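Local structure of AlgX/AlgJ SGNH hydrolase-like domain-containing protein (Eubacterium siraeum, 4NZK) at residues 198-203 with 211-216; 283-288 with 293-298; 306-311 with 318-323. The protein is of unknown function but belongs to the DHHW family of SGNH hydrolase-like proteins and may share their hydrolase-type fold. All blocks are in the same frame, centred on the assembly; numbering follows the deposited sequence.

Contact 1: residues 198-203 with 211-216; sequences GFVGTM and ERIKND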
loop_
_atom_site.group_PDB
_atom_site.type_symbol
_atom_site.label_atom_id
_atom_site.label_comp_id
_atom_site.label_asym_id
_atom_site.label_seq_id
_atom_site.Cartn_x
_atom_site.Cartn_y
_atom_site.Cartn_z
ATOM N N GLY A 198 -10.195 8.295 17.270
ATOM C CA GLY A 198 -9.465 9.551 17.386
ATOM C C GLY A 198 -8.163 9.577 16.595
ATOM O O GLY A 198 -7.177 10.192 17.025
ATOM N N PHE A 199 -8.170 8.968 15.410
ATOM C CA PHE A 199 -6.996 8.968 14.552
ATOM C C PHE A 199 -6.941 10.213 13.669
ATOM O O PHE A 199 -7.798 10.441 12.833
ATOM C CB PHE A 199 -7.020 7.733 13.652
ATOM C CG PHE A 199 -5.920 7.670 12.617
ATOM C CD1 PHE A 199 -4.592 7.997 12.923
ATOM C CD2 PHE A 199 -6.191 7.198 11.340
ATOM C CE1 PHE A 199 -3.594 7.904 11.955
ATOM C CE2 PHE A 199 -5.190 7.108 10.382
ATOM C CZ PHE A 199 -3.894 7.457 10.692
ATOM N N VAL A 200 -5.919 11.025 13.871
ATOM C CA VAL A 200 -5.644 12.150 12.990
ATOM C C VAL A 200 -4.321 11.803 12.317
ATOM O O VAL A 200 -3.259 11.702 12.971
ATOM C CB VAL A 200 -5.491 13.450 13.771
ATOM C CG1 VAL A 200 -5.082 14.591 12.859
ATOM C CG2 VAL A 200 -6.767 13.806 14.506
ATOM N N GLY A 201 -4.380 11.632 11.010
ATOM C CA GLY A 201 -3.249 11.146 10.254
ATOM C C GLY A 201 -2.382 12.256 9.671
ATOM O O GLY A 201 -2.385 13.409 10.159
ATOM N N THR A 202 -1.702 11.902 8.586
ATOM C CA THR A 202 -0.728 12.783 7.963
ATOM C C THR A 202 -1.314 14.051 7.380
ATOM O O THR A 202 -0.547 14.984 7.129
ATOM C CB THR A 202 0.062 12.106 6.837
ATOM O OG1 THR A 202 -0.869 11.654 5.883
ATOM C CG2 THR A 202 0.855 10.930 7.340
HETATM N N MSE A 203 -2.632 14.119 7.149
HETATM C CA MSE A 203 -3.217 15.315 6.580
HETATM C C MSE A 203 -3.092 16.496 7.508
HETATM O O MSE A 203 -3.143 17.635 7.055
HETATM C CB MSE A 203 -4.691 15.206 6.154
HETATM C CG MSE A 203 -4.791 14.318 4.944
HETATM SE SE MSE A 203 -4.071 15.268 3.388
HETATM C CE MSE A 203 -4.225 13.755 2.217
ATOM N N GLU A 211 -6.411 23.174 11.616
ATOM C CA GLU A 211 -7.122 22.678 12.800
ATOM C C GLU A 211 -8.395 21.944 12.454
ATOM O O GLU A 211 -8.828 21.090 13.227
ATOM C CB GLU A 211 -7.384 23.820 13.815
ATOM C CG GLU A 211 -6.094 24.365 14.388
ATOM C CD GLU A 211 -5.209 23.282 15.033
ATOM O OE1 GLU A 211 -5.768 22.504 15.837
ATOM O OE2 GLU A 211 -3.965 23.206 14.749
ATOM N N ARG A 212 -8.971 22.229 11.292
ATOM C CA ARG A 212 -10.190 21.533 10.870
ATOM C C ARG A 212 -9.952 20.038 10.753
ATOM O O ARG A 212 -10.855 19.243 10.993
ATOM C CB ARG A 212 -10.736 22.078 9.566
ATOM C CG ARG A 212 -11.204 23.514 9.609
ATOM C CD ARG A 212 -11.263 24.151 8.255
ATOM N NE ARG A 212 -12.206 23.474 7.384
ATOM C CZ ARG A 212 -12.374 23.748 6.093
ATOM N NH1 ARG A 212 -11.629 24.668 5.478
ATOM N NH2 ARG A 212 -13.280 23.072 5.404
ATOM N N ILE A 213 -8.727 19.657 10.350
ATOM C CA ILE A 213 -8.370 18.250 10.229
ATOM C C ILE A 213 -8.274 17.611 11.599
ATOM O O ILE A 213 -8.850 16.547 11.845
ATOM C CB ILE A 213 -7.024 18.071 9.448
ATOM C CG1 ILE A 213 -7.167 18.542 8.004
ATOM C CG2 ILE A 213 -6.539 16.647 9.489
ATOM C CD1 ILE A 213 -8.096 17.725 7.143
ATOM N N LYS A 214 -7.572 18.286 12.518
ATOM C CA LYS A 214 -7.373 17.740 13.872
ATOM C C LYS A 214 -8.693 17.587 14.611
ATOM O O LYS A 214 -8.855 16.672 15.420
ATOM C CB LYS A 214 -6.389 18.640 14.669
ATOM C CG LYS A 214 -6.057 18.192 16.087
ATOM C CD LYS A 214 -5.310 19.290 16.822
ATOM C CE LYS A 214 -5.153 18.960 18.301
ATOM N NZ LYS A 214 -4.485 17.642 18.490
ATOM N N ASN A 215 -9.634 18.458 14.296
ATOM C CA ASN A 215 -10.912 18.481 14.979
ATOM C C ASN A 215 -11.938 17.500 14.445
ATOM O O ASN A 215 -13.029 17.407 15.007
ATOM C CB ASN A 215 -11.478 19.896 14.968
ATOM C CG ASN A 215 -10.646 20.863 15.827
ATOM O OD1 ASN A 215 -9.934 20.454 16.748
ATOM N ND2 ASN A 215 -10.760 22.145 15.538
ATOM N N ASP A 216 -11.572 16.722 13.419
ATOM C CA ASP A 216 -12.507 15.736 12.837
ATOM C C ASP A 216 -11.770 14.395 12.577
ATOM O O ASP A 216 -11.525 13.973 11.460
ATOM C CB ASP A 216 -13.167 16.344 11.595
ATOM C CG ASP A 216 -14.509 15.700 11.242
ATOM O OD1 ASP A 216 -14.890 14.656 11.836
ATOM O OD2 ASP A 216 -15.198 16.252 10.349
#

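Contact 2: residues 283-288 with 293-298; sequences LCIFKD and AEVPFF. With EDO (1,2-ethanediol), chain B.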
loop_
_atom_site.group_PDB
_atom_site.type_symbol
_atom_site.label_atom_id
_atom_site.label_comp_id
_atom_site.label_asym_id
_atom_site.label_seq_id
_atom_site.Cartn_x
_atom_site.Cartn_y
_atom_site.Cartn_z
ATOM N N LEU A 283 5.607 -15.133 -1.424
ATOM C CA LEU A 283 5.384 -13.816 -1.991
ATOM C C LEU A 283 6.419 -12.845 -1.473
ATOM O O LEU A 283 6.731 -12.820 -0.275
ATOM C CB LEU A 283 3.994 -13.315 -1.548
ATOM C CG LEU A 283 3.583 -11.905 -1.940
ATOM C CD1 LEU A 283 3.470 -11.799 -3.445
ATOM C CD2 LEU A 283 2.280 -11.553 -1.239
ATOM N N CYS A 284 6.943 -12.030 -2.368
ATOM C CA CYS A 284 7.722 -10.872 -1.950
ATOM C C CYS A 284 6.963 -9.632 -2.410
ATOM O O CYS A 284 6.534 -9.550 -3.567
ATOM C CB CYS A 284 9.095 -10.905 -2.609
ATOM S SG CYS A 284 10.212 -9.642 -2.008
ATOM N N ILE A 285 6.768 -8.696 -1.492
ATOM C CA ILE A 285 6.090 -7.443 -1.774
ATOM C C ILE A 285 7.117 -6.324 -1.755
ATOM O O ILE A 285 7.908 -6.201 -0.815
ATOM C CB ILE A 285 5.022 -7.107 -0.734
ATOM C CG1 ILE A 285 4.041 -8.252 -0.585
ATOM C CG2 ILE A 285 4.295 -5.826 -1.098
ATOM C CD1 ILE A 285 3.332 -8.210 0.740
ATOM N N PHE A 286 7.137 -5.553 -2.819
ATOM C CA PHE A 286 7.931 -4.354 -2.912
ATOM C C PHE A 286 6.956 -3.211 -2.964
ATOM O O PHE A 286 6.173 -3.085 -3.888
ATOM C CB PHE A 286 8.808 -4.367 -4.147
ATOM C CG PHE A 286 9.930 -5.364 -4.063
ATOM C CD1 PHE A 286 10.941 -5.215 -3.132
ATOM C CD2 PHE A 286 9.974 -6.436 -4.946
ATOM C CE1 PHE A 286 11.967 -6.136 -3.070
ATOM C CE2 PHE A 286 10.992 -7.365 -4.862
ATOM C CZ PHE A 286 11.976 -7.197 -3.923
ATOM N N LYS A 287 6.986 -2.383 -1.934
ATOM C CA LYS A 287 5.917 -1.419 -1.739
ATOM C C LYS A 287 6.380 -0.043 -1.301
ATOM O O LYS A 287 7.540 0.168 -0.969
ATOM C CB LYS A 287 4.925 -2.008 -0.698
ATOM C CG LYS A 287 5.522 -2.542 0.616
ATOM C CD LYS A 287 5.941 -1.448 1.550
ATOM C CE LYS A 287 6.475 -1.956 2.872
ATOM N NZ LYS A 287 6.740 -0.786 3.755
ATOM N N ASP A 288 5.442 0.891 -1.367
ATOM C CA ASP A 288 5.514 2.137 -0.617
ATOM C C ASP A 288 4.558 1.960 0.585
ATOM O O ASP A 288 4.029 0.865 0.822
ATOM C CB ASP A 288 5.159 3.344 -1.478
ATOM C CG ASP A 288 3.643 3.490 -1.739
ATOM O OD1 ASP A 288 2.841 2.591 -1.332
ATOM O OD2 ASP A 288 3.221 4.527 -2.365
ATOM N N ALA A 293 -0.699 -1.829 4.610
ATOM C CA ALA A 293 -2.035 -2.275 5.031
ATOM C C ALA A 293 -2.563 -3.470 4.269
ATOM O O ALA A 293 -3.565 -4.062 4.665
ATOM C CB ALA A 293 -3.038 -1.128 4.966
ATOM N N GLU A 294 -1.911 -3.814 3.163
ATOM C CA GLU A 294 -2.304 -5.012 2.403
ATOM C C GLU A 294 -1.826 -6.281 3.087
ATOM O O GLU A 294 -2.442 -7.312 2.962
ATOM C CB GLU A 294 -1.723 -5.001 0.983
ATOM C CG GLU A 294 -2.190 -3.827 0.130
ATOM C CD GLU A 294 -1.541 -3.759 -1.258
ATOM O OE1 GLU A 294 -1.198 -4.818 -1.811
ATOM O OE2 GLU A 294 -1.399 -2.619 -1.814
ATOM N N VAL A 295 -0.718 -6.191 3.817
ATOM C CA VAL A 295 -0.030 -7.391 4.327
ATOM C C VAL A 295 -0.895 -8.314 5.166
ATOM O O VAL A 295 -0.871 -9.537 4.930
ATOM C CB VAL A 295 1.298 -7.021 5.035
ATOM C CG1 VAL A 295 1.948 -8.240 5.661
ATOM C CG2 VAL A 295 2.259 -6.386 4.030
ATOM N N PRO A 296 -1.703 -7.762 6.102
ATOM C CA PRO A 296 -2.546 -8.659 6.897
ATOM C C PRO A 296 -3.464 -9.560 6.054
ATOM O O PRO A 296 -3.837 -10.652 6.480
ATOM C CB PRO A 296 -3.374 -7.675 7.748
ATOM C CG PRO A 296 -2.426 -6.516 7.955
ATOM C CD PRO A 296 -1.796 -6.370 6.584
ATOM N N PHE A 297 -3.828 -9.087 4.870
ATOM C CA PHE A 297 -4.775 -9.798 3.988
ATOM C C PHE A 297 -4.118 -10.823 3.105
ATOM O O PHE A 297 -4.806 -11.452 2.312
ATOM C CB PHE A 297 -5.553 -8.779 3.155
ATOM C CG PHE A 297 -6.187 -7.706 3.994
ATOM C CD1 PHE A 297 -7.112 -8.046 4.980
ATOM C CD2 PHE A 297 -5.846 -6.375 3.838
ATOM C CE1 PHE A 297 -7.700 -7.080 5.789
ATOM C CE2 PHE A 297 -6.414 -5.415 4.645
ATOM C CZ PHE A 297 -7.342 -5.754 5.617
ATOM N N PHE A 298 -2.801 -11.001 3.233
ATOM C CA PHE A 298 -2.099 -12.046 2.484
ATOM C C PHE A 298 -1.760 -13.281 3.309
ATOM O O PHE A 298 -1.436 -14.338 2.750
ATOM C CB PHE A 298 -0.800 -11.511 1.878
ATOM C CG PHE A 298 -0.990 -10.373 0.922
ATOM C CD1 PHE A 298 -2.073 -10.316 0.085
ATOM C CD2 PHE A 298 -0.049 -9.361 0.855
ATOM C CE1 PHE A 298 -2.205 -9.279 -0.830
ATOM C CE2 PHE A 298 -0.188 -8.320 -0.037
ATOM C CZ PHE A 298 -1.258 -8.281 -0.869
HETATM C C1 EDO B . 7.790 -3.134 6.621
HETATM O O1 EDO B . 6.799 -2.160 6.335
HETATM C C2 EDO B . 8.775 -3.352 5.456
HETATM O O2 EDO B . 9.113 -2.114 4.843
#

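Contact 3: residues 306-311 with 318-323; sequences YVCDIR and PDFIKD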
loop_
_atom_site.group_PDB
_atom_site.type_symbol
_atom_site.label_atom_id
_atom_site.label_comp_id
_atom_site.label_asym_id
_atom_site.label_seq_id
_atom_site.Cartn_x
_atom_site.Cartn_y
_atom_site.Cartn_z
ATOM N N TYR A 306 7.434 -11.947 2.219
ATOM C CA TYR A 306 8.542 -11.030 2.511
ATOM C C TYR A 306 8.079 -9.623 2.167
ATOM O O TYR A 306 7.621 -9.372 1.077
ATOM C CB TYR A 306 9.790 -11.382 1.692
ATOM C CG TYR A 306 10.360 -12.741 2.027
ATOM C CD1 TYR A 306 9.736 -13.893 1.582
ATOM C CD2 TYR A 306 11.535 -12.867 2.749
ATOM C CE1 TYR A 306 10.242 -15.146 1.887
ATOM C CE2 TYR A 306 12.058 -14.124 3.044
ATOM C CZ TYR A 306 11.410 -15.248 2.597
ATOM O OH TYR A 306 11.909 -16.488 2.909
ATOM N N VAL A 307 8.221 -8.719 3.121
ATOM C CA VAL A 307 7.714 -7.366 2.990
ATOM C C VAL A 307 8.908 -6.420 2.940
ATOM O O VAL A 307 9.666 -6.299 3.915
ATOM C CB VAL A 307 6.788 -6.944 4.136
ATOM C CG1 VAL A 307 6.114 -5.618 3.789
ATOM C CG2 VAL A 307 5.749 -8.003 4.421
ATOM N N CYS A 308 9.056 -5.765 1.796
ATOM C CA CYS A 308 10.166 -4.875 1.517
ATOM C C CYS A 308 9.680 -3.536 0.995
ATOM O O CYS A 308 8.722 -3.468 0.249
ATOM C CB CYS A 308 11.019 -5.495 0.426
ATOM S SG CYS A 308 11.598 -7.193 0.744
ATOM N N ASP A 309 10.371 -2.475 1.377
ATOM C CA ASP A 309 10.038 -1.133 0.948
ATOM C C ASP A 309 11.041 -0.686 -0.117
ATOM O O ASP A 309 12.248 -0.763 0.091
ATOM C CB ASP A 309 10.091 -0.152 2.117
ATOM C CG ASP A 309 9.345 1.133 1.804
ATOM O OD1 ASP A 309 9.869 1.932 0.968
ATOM O OD2 ASP A 309 8.247 1.334 2.400
ATOM N N ILE A 310 10.537 -0.161 -1.232
ATOM C CA ILE A 310 11.409 0.276 -2.324
ATOM C C ILE A 310 12.365 1.409 -1.947
ATOM O O ILE A 310 13.340 1.629 -2.638
ATOM C CB ILE A 310 10.575 0.701 -3.546
ATOM C CG1 ILE A 310 9.718 1.937 -3.218
ATOM C CG2 ILE A 310 9.698 -0.450 -4.026
ATOM C CD1 ILE A 310 8.817 2.380 -4.332
ATOM N N ARG A 311 12.071 2.127 -0.864
ATOM C CA ARG A 311 12.935 3.204 -0.375
ATOM C C ARG A 311 14.098 2.728 0.526
ATOM O O ARG A 311 15.085 3.432 0.665
ATOM C CB ARG A 311 12.088 4.220 0.397
ATOM C CG ARG A 311 11.014 4.867 -0.455
ATOM C CD ARG A 311 9.943 5.523 0.396
ATOM N NE ARG A 311 9.080 4.544 1.072
ATOM C CZ ARG A 311 8.217 4.879 2.035
ATOM N NH1 ARG A 311 8.110 6.161 2.411
ATOM N NH2 ARG A 311 7.472 3.943 2.629
ATOM N N PRO A 318 16.889 -9.198 -7.423
ATOM C CA PRO A 318 16.727 -10.478 -8.134
ATOM C C PRO A 318 17.401 -11.650 -7.396
ATOM O O PRO A 318 16.872 -12.775 -7.369
ATOM C CB PRO A 318 17.344 -10.197 -9.504
ATOM C CG PRO A 318 17.103 -8.720 -9.676
ATOM C CD PRO A 318 17.357 -8.125 -8.307
ATOM N N ASP A 319 18.539 -11.386 -6.771
ATOM C CA ASP A 319 19.214 -12.423 -5.998
ATOM C C ASP A 319 18.436 -12.741 -4.708
ATOM O O ASP A 319 18.397 -13.880 -4.277
ATOM C CB ASP A 319 20.629 -12.010 -5.665
ATOM C CG ASP A 319 21.592 -12.195 -6.836
ATOM O OD1 ASP A 319 21.222 -12.747 -7.901
ATOM O OD2 ASP A 319 22.766 -11.803 -6.627
ATOM N N PHE A 320 17.843 -11.731 -4.084
ATOM C CA PHE A 320 16.983 -11.959 -2.917
ATOM C C PHE A 320 15.812 -12.903 -3.269
ATOM O O PHE A 320 15.465 -13.789 -2.483
ATOM C CB PHE A 320 16.505 -10.590 -2.406
ATOM C CG PHE A 320 15.648 -10.647 -1.201
ATOM C CD1 PHE A 320 16.217 -10.867 0.043
ATOM C CD2 PHE A 320 14.305 -10.436 -1.284
ATOM C CE1 PHE A 320 15.445 -10.878 1.177
ATOM C CE2 PHE A 320 13.523 -10.456 -0.147
ATOM C CZ PHE A 320 14.102 -10.660 1.088
ATOM N N ILE A 321 15.195 -12.703 -4.430
ATOM C CA ILE A 321 14.116 -13.579 -4.909
ATOM C C ILE A 321 14.613 -15.022 -5.055
ATOM O O ILE A 321 13.956 -15.981 -4.612
ATOM C CB ILE A 321 13.530 -13.042 -6.252
ATOM C CG1 ILE A 321 12.340 -12.123 -5.997
ATOM C CG2 ILE A 321 13.003 -14.130 -7.196
ATOM C CD1 ILE A 321 12.499 -11.084 -4.952
ATOM N N LYS A 322 15.763 -15.164 -5.709
ATOM C CA LYS A 322 16.318 -16.487 -6.001
ATOM C C LYS A 322 16.707 -17.207 -4.718
ATOM O O LYS A 322 16.339 -18.387 -4.503
ATOM C CB LYS A 322 17.513 -16.362 -6.943
ATOM C CG LYS A 322 17.123 -15.855 -8.308
ATOM C CD LYS A 322 18.331 -15.513 -9.183
ATOM C CE LYS A 322 17.873 -14.980 -10.544
ATOM N NZ LYS A 322 16.868 -13.927 -10.348
ATOM N N ASP A 323 17.389 -16.487 -3.836
ATOM C CA ASP A 323 17.885 -17.084 -2.601
ATOM C C ASP A 323 16.771 -17.570 -1.672
ATOM O O ASP A 323 16.965 -18.535 -0.929
ATOM C CB ASP A 323 18.769 -16.091 -1.853
ATOM C CG ASP A 323 20.119 -15.810 -2.568
ATOM O OD1 ASP A 323 20.532 -16.553 -3.499
ATOM O OD2 ASP A 323 20.785 -14.809 -2.186
#

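Contact 1: residues 198-203 with 211-216
The turn that leaves strand 192-199 is packed against the short helix 211-214, with V200 and M203 facing I213 and K214. Backbone separation supports this: the CA atoms of V200 and K214 are 5.9 Å apart, while those of M203 and I213 stand at 7.0 Å. Both methyls of V200 straddle K214 CA, each 4.0 Å from it; V200 CG2 goes on to K214 O at 3.7 Å, and V200 CG1 to I213 CG2 at 4.2 Å. That same isoleucine methyl, placed anti to the backbone N (chi1 of CG1 -65°), also reaches M203, meeting CB at 4.1 Å and lying about as close to the backbone C. M203 is selenomethionine; beyond CB its chain bends at chi2 (-72°) and carries SE away from the helix. I213 CG2 therefore lies between V200 CG1 and M203 CB, while V200 also rests on the K214 backbone. Around it, G201 N and T202 N bond to T161 and D162, D162 being the first residue of the sequence that names the DHHW family. M203 and I213 both continue onto strand 70-75, and R212 forms a salt bridge with D66 of strand 62-67, which fastens the helix to the three-stranded antiparallel sheet.

Contact 2: residues 283-288 with 293-298
The backbones of strand 283-287 and the helically turned residues 293-296 with their continuation stay well apart, I285 CA lying 8.6 Å from V295 CA, and side chains alone span the gap. F298 is approached from two directions. L283 CD2 sits over one face, 4.3 Å from the F298 ring centroid and 28° off the normal, which meets the criteria for a CH-pi contact. On the opposite face lies the backbone E294 O. I285 CD1 comes to the ring edge near its plane, 3.6 Å from F298 CD2, and the same methyl also touches V295 CG2 at 3.9 Å, bridging both partners. Residues 293-298 belong to the connection that leads from strand 282-287 to its parallel neighbour 304-309, and lie over the sheet, with F298 also resting on helix 167-180. K287, further along the strand, has its CG between the backbone N and the carbonyl carbon (chi1 50°) and bends at chi2, which directs NZ to a bound 1,2-ethanediol, probably from the crystallisation liquor. K287 NZ donates to both EDO O1 and EDO O2 at 2.9 Å, and is also held by N292 and by the carboxylates of D309 and D267. A methionine here would probably leave D309 and D267 with R311 but without the lysine charge between them, and N292 OD1 and the diol without this donor.

Contact 3: residues 306-311 with 318-323
The ring of F320 brings its CZ to within 3.8 Å of Y306 CD2, on the inner side of helix 317-323 where it faces strand 304-309. The two ring planes are almost perpendicular, at 89°, with centroids 5.7 Å apart, yet the approach is oblique and fits neither a stack nor an edge-to-face pair. F320 reaches the strand because its CG is anti to the backbone N (chi1 -178°), extending the ring to the sheet while the helix backbone stays further off. Two residues along the strand, C308 points toward the helix as Y306 does, and its SG lies 3.9 Å from F320 CE2. This is a sulfur-aromatic contact, again oblique, 51° off the ring normal. Alternation along the strand thus places both residues on one face, and F320 meets them with adjacent ring atoms. F238 adds an edge-to-face ring to F320, and I321 on the same helix packs on helix 83-96.

Where the strand ends, D309 begins an Asx turn. R311 N donates to D309 OD1 through the anti lone pair at 2.9 Å. The guanidinium closes back on the same carboxylate side-on, R311 NE to D309 OD1 and R311 NH2 to D309 OD2, each 2.7 Å and somewhat tilted from both planes. R311 NH2 also reaches D267.

The chemistry is divided: between 306-311 and 318-323 the touching surface is aromatic, apolar and sulfur-aromatic, whereas the polar order at the strand end comes from the Asx turn and the R311 pair, with D267 beyond. There the two R311 donors on OD1 and the side-on grip hold the D309 carboxylate in one orientation.

Taken from the N terminus, the three contacts follow one another in series, and none nests in or crosses another. Contact 1 closes a loop of seven residues, joining the chain that leaves strand 192-199 to helix 211-214, which lies against the three-stranded sheet of 53-59, 62-67 and 70-75. Contact 2 closes a loop with four residues between the segments and brings residues 293-298 back over strand 282-287 of the main mixed sheet. Contact 3 spans six residues from strand 304-309 to helix 317-323. Contacts 2 and 3 meet directly, their strands being parallel neighbours with probable hydrogen bonds from Y306 to L283 and I285. Contact 1 stands apart, its centre about 26 Å from that of contact 2.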